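Local structure of purine nucleoside phosphorylase (Schistosoma mansoni, 5KO6) at residues I29-G34 and I80-G85; L113-L118 and I235-V240. The protein catalyses the reversible phosphorolysis of purine nucleosides such as inosine and guanosine, giving the free base and ribose 1-phosphate. One frame throughout, in Å; residues are numbered along the deposited sequence.

Contact 1: residues I29-G34 and I80-G85; sequences IGIICG and IVAMQG. With R1P (1-O-phosphono-alpha-D-ribofuranose), chain C.
Ile-31 lies against Ala-82 and Ile-80 where strand 29-32 runs parallel to strand 78-84. From its CB, the CG1 branch is set between the backbone N and the carbonyl carbon (chi1 71°), a rotation that carries it across toward the partner strand. CG1 presses on Ala-82 CB at 3.4 Å, tight for two carbons. One bond further, CD1 still covers that methyl group and meets Ile-80 CD1 at 3.9 Å, the two isoleucines approaching at a slant. On the Ile-32 face, Met-83 lies alongside with its SD 4.0 Å from Ile-32 CD1, and helix 95-108 covers both side chains.

Between these two faces, Val-81 N donates to Ile-29 O (2.9 Å), and Ile-31 uses both its polar backbone atoms: its N donates to Val-81 O, while its O accepts from Met-83 N (3.1 Å). The direct bonding stops there, and water 1 accepts from Cys-33 N at 2.9 Å. Gly-34 then brings its CA to 3.3 Å from O3P of the ribose 1-phosphate. Along strand 29-32 the grip is thus backbone bonding between apolar faces, dependent on strand register and not on charge; polar chemistry begins past Ile-32, toward the phosphate.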
ATOM      1  N   ILE A  29     -32.076  -5.007  -5.760  1.00 19.34           N
ATOM      2  CA  ILE A  29     -31.300  -4.154  -4.871  1.00 18.13           C
ATOM      3  C   ILE A  29     -30.462  -5.056  -3.980  1.00 19.64           C
ATOM      4  O   ILE A  29     -30.946  -6.090  -3.506  1.00 19.43           O
ATOM      5  CB  ILE A  29     -32.233  -3.265  -4.020  1.00 22.05           C
ATOM      6  CG1 ILE A  29     -33.082  -2.376  -4.922  1.00 21.60           C
ATOM      7  CG2 ILE A  29     -31.443  -2.420  -3.013  1.00 20.44           C
ATOM      8  CD1 ILE A  29     -34.321  -1.807  -4.247  1.00 23.67           C
ATOM      9  N   GLY A  30     -29.199  -4.682  -3.775  1.00 16.52           N
ATOM     10  CA  GLY A  30     -28.321  -5.360  -2.838  1.00 15.83           C
ATOM     11  C   GLY A  30     -28.067  -4.439  -1.663  1.00 16.16           C
ATOM     12  O   GLY A  30     -28.084  -3.218  -1.813  1.00 15.71           O
ATOM     13  N   ILE A  31     -27.863  -5.021  -0.480  1.00 16.02           N
ATOM     14  CA  ILE A  31     -27.497  -4.250   0.707  1.00 16.31           C
ATOM     15  C   ILE A  31     -26.336  -4.914   1.444  1.00 17.12           C
ATOM     16  O   ILE A  31     -26.254  -6.145   1.553  1.00 17.11           O
ATOM     17  CB  ILE A  31     -28.675  -3.923   1.662  1.00 19.85           C
ATOM     18  CG1 ILE A  31     -29.166  -5.162   2.381  1.00 22.80           C
ATOM     19  CG2 ILE A  31     -29.826  -3.249   0.917  1.00 21.74           C
ATOM     20  CD1 ILE A  31     -30.231  -4.865   3.427  1.00 23.73           C
ATOM     21  N   ILE A  32     -25.427  -4.086   1.948  1.00 14.65           N
ATOM     22  CA  ILE A  32     -24.300  -4.518   2.768  1.00 14.13           C
ATOM     23  C   ILE A  32     -24.267  -3.557   3.938  1.00 15.90           C
ATOM     24  O   ILE A  32     -24.249  -2.338   3.737  1.00 18.44           O
ATOM     25  CB  ILE A  32     -22.974  -4.457   1.986  1.00 14.82           C
ATOM     26  CG1 ILE A  32     -22.990  -5.423   0.789  1.00 15.52           C
ATOM     27  CG2 ILE A  32     -21.800  -4.749   2.915  1.00 17.55           C
ATOM     28  CD1 ILE A  32     -21.772  -5.284  -0.127  1.00 15.79           C
ATOM     29  N   CYS A  33     -24.337  -4.087   5.156  1.00 17.58           N
ATOM     30  CA  CYS A  33     -24.595  -3.270   6.334  1.00 18.79           C
ATOM     31  C   CYS A  33     -23.382  -3.226   7.256  1.00 20.57           C
ATOM     32  O   CYS A  33     -22.631  -4.202   7.384  1.00 22.09           O
ATOM     33  CB  CYS A  33     -25.812  -3.803   7.093  1.00 23.54           C
ATOM     34  SG  CYS A  33     -27.281  -3.944   6.024  1.00 27.31           S
ATOM     35  N   GLY A  34     -23.211  -2.079   7.916  1.00 18.66           N
ATOM     36  CA  GLY A  34     -22.066  -1.846   8.761  1.00 19.17           C
ATOM     37  C   GLY A  34     -22.181  -2.533  10.112  1.00 19.53           C
ATOM     38  O   GLY A  34     -23.184  -3.164  10.449  1.00 21.15           O
ATOM     39  N   ILE A  80     -34.892  -7.832  -2.665  1.00 22.56           N
ATOM     40  CA  ILE A  80     -33.540  -7.477  -2.264  1.00 22.46           C
ATOM     41  C   ILE A  80     -32.720  -8.714  -1.912  1.00 20.92           C
ATOM     42  O   ILE A  80     -33.249  -9.796  -1.641  1.00 21.66           O
ATOM     43  CB  ILE A  80     -33.479  -6.428  -1.123  1.00 26.13           C
ATOM     44  CG1 ILE A  80     -33.747  -7.075   0.229  1.00 31.03           C
ATOM     45  CG2 ILE A  80     -34.462  -5.268  -1.358  1.00 26.01           C
ATOM     46  CD1 ILE A  80     -33.293  -6.211   1.383  1.00 34.20           C
ATOM     47  N   VAL A  81     -31.398  -8.535  -1.950  1.00 19.10           N
ATOM     48  CA  VAL A  81     -30.440  -9.512  -1.448  1.00 18.74           C
ATOM     49  C   VAL A  81     -29.460  -8.789  -0.530  1.00 17.82           C
ATOM     50  O   VAL A  81     -28.923  -7.731  -0.890  1.00 18.34           O
ATOM     51  CB  VAL A  81     -29.723 -10.261  -2.594  1.00 16.88           C
ATOM     52  CG1 VAL A  81     -29.014  -9.299  -3.568  1.00 17.63           C
ATOM     53  CG2 VAL A  81     -28.765 -11.300  -2.050  1.00 18.03           C
ATOM     54  N   ALA A  82     -29.231  -9.350   0.657  1.00 18.83           N
ATOM     55  CA  ALA A  82     -28.340  -8.767   1.654  1.00 18.49           C
ATOM     56  C   ALA A  82     -27.190  -9.713   1.963  1.00 20.08           C
ATOM     57  O   ALA A  82     -27.373 -10.938   2.008  1.00 19.83           O
ATOM     58  CB  ALA A  82     -29.100  -8.502   2.958  1.00 18.86           C
ATOM     59  N   MET A  83     -26.010  -9.141   2.190  1.00 18.20           N
ATOM     60  CA  MET A  83     -24.901  -9.879   2.788  1.00 18.13           C
ATOM     61  C   MET A  83     -25.003  -9.713   4.297  1.00 19.23           C
ATOM     62  O   MET A  83     -24.882  -8.598   4.811  1.00 20.72           O
ATOM     63  CB  MET A  83     -23.563  -9.358   2.281  1.00 17.19           C
ATOM     64  CG  MET A  83     -23.348  -9.648   0.813  1.00 19.05           C
ATOM     65  SD  MET A  83     -21.701  -9.273   0.176  1.00 19.25           S
ATOM     66  CE  MET A  83     -20.744 -10.637   0.850  1.00 19.53           C
ATOM     67  N   GLN A  84     -25.250 -10.812   5.004  1.00 18.71           N
ATOM     68  CA  GLN A  84     -25.307 -10.802   6.466  1.00 18.62           C
ATOM     69  C   GLN A  84     -23.963 -11.336   6.956  1.00 19.90           C
ATOM     70  O   GLN A  84     -23.743 -12.548   6.992  1.00 20.20           O
ATOM     71  CB  GLN A  84     -26.467 -11.651   6.963  1.00 19.99           C
ATOM     72  CG  GLN A  84     -26.659 -11.579   8.460  1.00 22.58           C
ATOM     73  CD  GLN A  84     -27.860 -12.362   8.902  1.00 26.43           C
ATOM     74  OE1 GLN A  84     -28.014 -13.533   8.561  1.00 26.16           O
ATOM     75  NE2 GLN A  84     -28.739 -11.713   9.651  1.00 28.35           N
ATOM     76  N   GLY A  85     -23.076 -10.433   7.346  1.00 21.09           N
ATOM     77  CA  GLY A  85     -21.705 -10.816   7.620  1.00 22.80           C
ATOM     78  C   GLY A  85     -20.813 -10.332   6.499  1.00 22.66           C
ATOM     79  O   GLY A  85     -20.521 -11.059   5.546  1.00 25.62           O
TER
HETATM   80  C5  R1P C 302     -14.083  -0.949  13.467  0.75 22.08           C
HETATM   81  O5  R1P C 302     -14.707  -0.482  14.618  0.75 20.26           O
HETATM   82  C4  R1P C 302     -15.093  -1.626  12.543  0.75 25.05           C
HETATM   83  O4  R1P C 302     -16.067  -0.774  12.266  0.75 27.28           O
HETATM   84  C1  R1P C 302     -16.100  -0.629  10.675  0.75 30.75           C
HETATM   85  C2  R1P C 302     -14.815  -0.803  10.300  0.75 32.14           C
HETATM   86  O2  R1P C 302     -14.707  -1.139   8.862  0.75 31.53           O
HETATM   87  C3  R1P C 302     -14.409  -1.975  11.161  0.75 28.07           C
HETATM   88  O3  R1P C 302     -14.897  -3.132  10.634  0.75 21.01           O
HETATM   89  O1  R1P C 302     -16.879  -1.629  10.187  0.75 21.19           O
HETATM   90  P   R1P C 302     -17.867  -1.300   8.923  0.75 18.86           P
HETATM   91  O1P R1P C 302     -18.237  -2.630   8.302  0.75 20.10           O
HETATM   92  O2P R1P C 302     -17.086  -0.430   7.972  0.75 20.71           O
HETATM   93  O3P R1P C 302     -19.063  -0.622   9.493  0.75 17.99           O
HETATM   94  O   HOH W   1     -23.379  -6.808   5.601  1.00 30.20           O

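Contact 2: residues L113-L118 and I235-V240. With R1P (1-O-phosphono-alpha-D-ribofuranose), chain C; CYT (6-aminopyrimidin-2(1H)-one), chain B.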
ATOM      1  N   LEU A 113     -26.803  -0.949  -5.217  1.00 16.66           N
ATOM      2  CA  LEU A 113     -26.210  -1.472  -3.988  1.00 15.69           C
ATOM      3  C   LEU A 113     -26.217  -0.365  -2.940  1.00 17.81           C
ATOM      4  O   LEU A 113     -25.680   0.724  -3.179  1.00 17.23           O
ATOM      5  CB  LEU A 113     -24.784  -1.970  -4.256  1.00 14.46           C
ATOM      6  CG  LEU A 113     -23.958  -2.477  -3.076  1.00 14.87           C
ATOM      7  CD1 LEU A 113     -24.631  -3.683  -2.420  1.00 17.24           C
ATOM      8  CD2 LEU A 113     -22.538  -2.827  -3.542  1.00 16.54           C
ATOM      9  N   LEU A 114     -26.843  -0.636  -1.794  1.00 16.70           N
ATOM     10  CA  LEU A 114     -26.886   0.291  -0.673  1.00 15.24           C
ATOM     11  C   LEU A 114     -25.943  -0.213   0.409  1.00 16.75           C
ATOM     12  O   LEU A 114     -26.023  -1.379   0.805  1.00 16.67           O
ATOM     13  CB  LEU A 114     -28.308   0.388  -0.116  1.00 17.09           C
ATOM     14  CG  LEU A 114     -29.428   0.634  -1.134  1.00 17.98           C
ATOM     15  CD1 LEU A 114     -30.777   0.666  -0.423  1.00 20.98           C
ATOM     16  CD2 LEU A 114     -29.199   1.938  -1.916  1.00 17.95           C
ATOM     17  N   ILE A 115     -25.062   0.660   0.894  1.00 14.34           N
ATOM     18  CA  ILE A 115     -23.997   0.277   1.813  1.00 15.32           C
ATOM     19  C   ILE A 115     -24.004   1.213   3.011  1.00 16.66           C
ATOM     20  O   ILE A 115     -24.124   2.433   2.853  1.00 17.47           O
ATOM     21  CB  ILE A 115     -22.624   0.350   1.116  1.00 15.03           C
ATOM     22  CG1 ILE A 115     -22.608  -0.486  -0.163  1.00 17.24           C
ATOM     23  CG2 ILE A 115     -21.522  -0.115   2.077  1.00 17.33           C
ATOM     24  CD1 ILE A 115     -21.319  -0.321  -0.958  1.00 19.50           C
ATOM     25  N   THR A 116     -23.875   0.646   4.215  1.00 15.83           N
ATOM     26  CA  THR A 116     -23.578   1.442   5.401  1.00 15.55           C
ATOM     27  C   THR A 116     -22.265   0.989   6.024  1.00 14.87           C
ATOM     28  O   THR A 116     -21.814  -0.142   5.831  1.00 16.74           O
ATOM     29  CB  THR A 116     -24.694   1.399   6.452  1.00 16.78           C
ATOM     30  OG1 THR A 116     -24.922   0.051   6.896  1.00 16.56           O
ATOM     31  CG2 THR A 116     -25.985   1.979   5.875  1.00 16.33           C
ATOM     32  N   ASN A 117     -21.656   1.891   6.789  1.00 14.64           N
ATOM     33  CA  ASN A 117     -20.465   1.558   7.555  1.00 14.05           C
ATOM     34  C   ASN A 117     -20.392   2.463   8.775  1.00 14.17           C
ATOM     35  O   ASN A 117     -21.079   3.483   8.853  1.00 15.13           O
ATOM     36  CB  ASN A 117     -19.179   1.685   6.711  1.00 14.66           C
ATOM     37  CG  ASN A 117     -18.926   3.112   6.221  1.00 15.46           C
ATOM     38  OD1 ASN A 117     -18.712   4.037   7.010  1.00 16.44           O
ATOM     39  ND2 ASN A 117     -18.929   3.289   4.904  1.00 18.79           N
ATOM     40  N   LEU A 118     -19.541   2.071   9.726  1.00 14.42           N
ATOM     41  CA  LEU A 118     -19.152   2.914  10.850  1.00 14.33           C
ATOM     42  C   LEU A 118     -17.775   3.482  10.543  1.00 13.10           C
ATOM     43  O   LEU A 118     -16.896   2.770  10.047  1.00 16.76           O
ATOM     44  CB  LEU A 118     -19.082   2.102  12.146  1.00 18.45           C
ATOM     45  CG  LEU A 118     -20.359   1.955  12.988  1.00 20.46           C
ATOM     46  CD1 LEU A 118     -20.706   3.239  13.729  1.00 18.92           C
ATOM     47  CD2 LEU A 118     -21.531   1.497  12.153  1.00 24.21           C
ATOM     48  N   ILE A 235     -23.214  -1.383 -11.333  1.00 16.98           N
ATOM     49  CA  ILE A 235     -24.194  -1.280 -10.259  1.00 16.34           C
ATOM     50  C   ILE A 235     -24.037   0.096  -9.627  1.00 17.09           C
ATOM     51  O   ILE A 235     -22.918   0.506  -9.287  1.00 17.71           O
ATOM     52  CB  ILE A 235     -23.961  -2.391  -9.218  1.00 16.27           C
ATOM     53  CG1 ILE A 235     -24.249  -3.768  -9.841  1.00 17.03           C
ATOM     54  CG2 ILE A 235     -24.818  -2.134  -7.967  1.00 16.39           C
ATOM     55  CD1 ILE A 235     -24.023  -4.932  -8.882  1.00 16.70           C
ATOM     56  N   LYS A 236     -25.147   0.815  -9.487  1.00 17.00           N
ATOM     57  CA  LYS A 236     -25.140   2.113  -8.822  1.00 17.55           C
ATOM     58  C   LYS A 236     -25.045   1.926  -7.313  1.00 19.31           C
ATOM     59  O   LYS A 236     -25.540   0.941  -6.759  1.00 19.37           O
ATOM     60  CB  LYS A 236     -26.431   2.872  -9.136  1.00 19.32           C
ATOM     61  CG  LYS A 236     -26.664   3.188 -10.606  1.00 24.67           C
ATOM     62  CD  LYS A 236     -28.047   3.820 -10.782  1.00 34.27           C
ATOM     63  CE  LYS A 236     -28.380   4.074 -12.238  1.00 46.28           C
ATOM     64  NZ  LYS A 236     -29.759   4.624 -12.382  1.00 53.07           N
ATOM     65  N   VAL A 237     -24.415   2.889  -6.645  1.00 16.59           N
ATOM     66  CA  VAL A 237     -24.100   2.759  -5.225  1.00 15.26           C
ATOM     67  C   VAL A 237     -24.556   3.987  -4.451  1.00 15.53           C
ATOM     68  O   VAL A 237     -24.336   5.122  -4.885  1.00 16.80           O
ATOM     69  CB  VAL A 237     -22.588   2.570  -5.017  1.00 15.47           C
ATOM     70  CG1 VAL A 237     -22.226   2.677  -3.528  1.00 17.03           C
ATOM     71  CG2 VAL A 237     -22.143   1.237  -5.589  1.00 16.40           C
ATOM     72  N   LEU A 238     -25.156   3.752  -3.283  1.00 16.83           N
ATOM     73  CA  LEU A 238     -25.277   4.741  -2.222  1.00 15.32           C
ATOM     74  C   LEU A 238     -24.524   4.195  -1.017  1.00 16.56           C
ATOM     75  O   LEU A 238     -24.757   3.053  -0.612  1.00 16.39           O
ATOM     76  CB  LEU A 238     -26.741   4.927  -1.829  1.00 15.60           C
ATOM     77  CG  LEU A 238     -26.963   5.775  -0.574  1.00 16.41           C
ATOM     78  CD1 LEU A 238     -26.602   7.253  -0.816  1.00 18.20           C
ATOM     79  CD2 LEU A 238     -28.405   5.661  -0.098  1.00 19.53           C
ATOM     80  N   ALA A 239     -23.616   4.991  -0.453  1.00 14.00           N
ATOM     81  CA  ALA A 239     -22.858   4.571   0.724  1.00 13.10           C
ATOM     82  C   ALA A 239     -22.975   5.640   1.796  1.00 15.36           C
ATOM     83  O   ALA A 239     -22.778   6.827   1.521  1.00 16.51           O
ATOM     84  CB  ALA A 239     -21.378   4.299   0.389  1.00 14.71           C
ATOM     85  N   VAL A 240     -23.333   5.222   3.012  1.00 14.28           N
ATOM     86  CA  VAL A 240     -23.573   6.135   4.123  1.00 14.53           C
ATOM     87  C   VAL A 240     -22.710   5.700   5.299  1.00 14.98           C
ATOM     88  O   VAL A 240     -22.758   4.536   5.715  1.00 17.08           O
ATOM     89  CB  VAL A 240     -25.056   6.149   4.529  1.00 14.28           C
ATOM     90  CG1 VAL A 240     -25.267   7.111   5.683  1.00 17.17           C
ATOM     91  CG2 VAL A 240     -25.917   6.527   3.328  1.00 17.43           C
TER
HETATM   92  C5  R1P C 302     -14.083  -0.949  13.467  0.75 22.08           C
HETATM   93  O5  R1P C 302     -14.707  -0.482  14.618  0.75 20.26           O
HETATM   94  C4  R1P C 302     -15.093  -1.626  12.543  0.75 25.05           C
HETATM   95  O4  R1P C 302     -16.067  -0.774  12.266  0.75 27.28           O
HETATM   96  C1  R1P C 302     -16.100  -0.629  10.675  0.75 30.75           C
HETATM   97  C2  R1P C 302     -14.815  -0.803  10.300  0.75 32.14           C
HETATM   98  O2  R1P C 302     -14.707  -1.139   8.862  0.75 31.53           O
HETATM   99  C3  R1P C 302     -14.409  -1.975  11.161  0.75 28.07           C
HETATM  100  O3  R1P C 302     -14.897  -3.132  10.634  0.75 21.01           O
HETATM  101  O1  R1P C 302     -16.879  -1.629  10.187  0.75 21.19           O
HETATM  102  P   R1P C 302     -17.867  -1.300   8.923  0.75 18.86           P
HETATM  103  O1P R1P C 302     -18.237  -2.630   8.302  0.75 20.10           O
HETATM  104  O2P R1P C 302     -17.086  -0.430   7.972  0.75 20.71           O
HETATM  105  O3P R1P C 302     -19.063  -0.622   9.493  0.75 17.99           O
HETATM  106  N3  CYT B 301     -12.472   4.274  12.560  1.00 40.49           N
HETATM  107  C4  CYT B 301     -13.218   4.713  13.579  1.00 42.92           C
HETATM  108  N1  CYT B 301     -14.153   2.655  12.099  1.00 44.10           N
HETATM  109  C2  CYT B 301     -12.915   3.246  11.798  1.00 42.42           C
HETATM  110  O2  CYT B 301     -12.251   2.803  10.862  1.00 40.54           O
HETATM  111  N4  CYT B 301     -12.745   5.731  14.301  1.00 45.58           N
HETATM  112  C5  CYT B 301     -14.485   4.130  13.896  1.00 43.41           C
HETATM  113  C6  CYT B 301     -14.908   3.113  13.138  1.00 44.20           C
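Leu-113 packs on Ile-235, the residue just before strand 236-246, its CB 3.7 Å from Ile-235 CG2. Its N donates to Lys-236 O (2.7 Å). With CG anti to that same N (chi1 176°), the rest of the leucine is turned from this partner toward strand 29-32, where it touches Ile-32.

Ile-115 sits two residues on, on the same face, and spans to Val-237 with CD1 4.1 Å from CG1 of that valine. Its N donates to Leu-238 O, and its O receives Val-240 N at 2.9 Å. Val-240, on the face shared with Thr-116 and Leu-238, answers through its own O, which accepts Asn-117 N at 3.1 Å. Asn-117 OD1 bonds to Ser-241 and ND2 to Thr-223, which fixes the amide at both ends. Leu-118 N points to the ligand instead, donating to O3P of the ribose 1-phosphate (2.7 Å, 160°). Leu-118 O comes to 3.4 Å from N1 of the bound cytosine, which is hydrogen-bonded to Asn-245 further along strand 236-246.

Parallel strands at the centre of a mixed sheet, their carboxyl-terminal ends leading into the phosphate and base sites, are the core arrangement of the purine nucleoside phosphorylase fold.

Both contacts are buried, and they belong to one sheet: strands 29-32 and 112-121 are neighbours, so the four strands run in the order 78-84, 29-32, 112-121, 236-246, all parallel. Gly-30 O and Leu-114 N, 2.9 Å apart, join the two pairs, and Thr-116 OG1 bonds to Gly-34 N near the phosphate. Contact 1 is the shorter pairing, with three backbone bonds, after which strand 29-32 ends. Contact 2, nearer the centre of the chain, keeps five, and strand 112-121 runs on past Leu-118. Helix 95-108 covers contact 1 on the Ile-32 and Met-83 face; contact 2 is covered by helix 259-283 over Leu-114 and Thr-116 and by helix 224-232 over Leu-113 and Val-237.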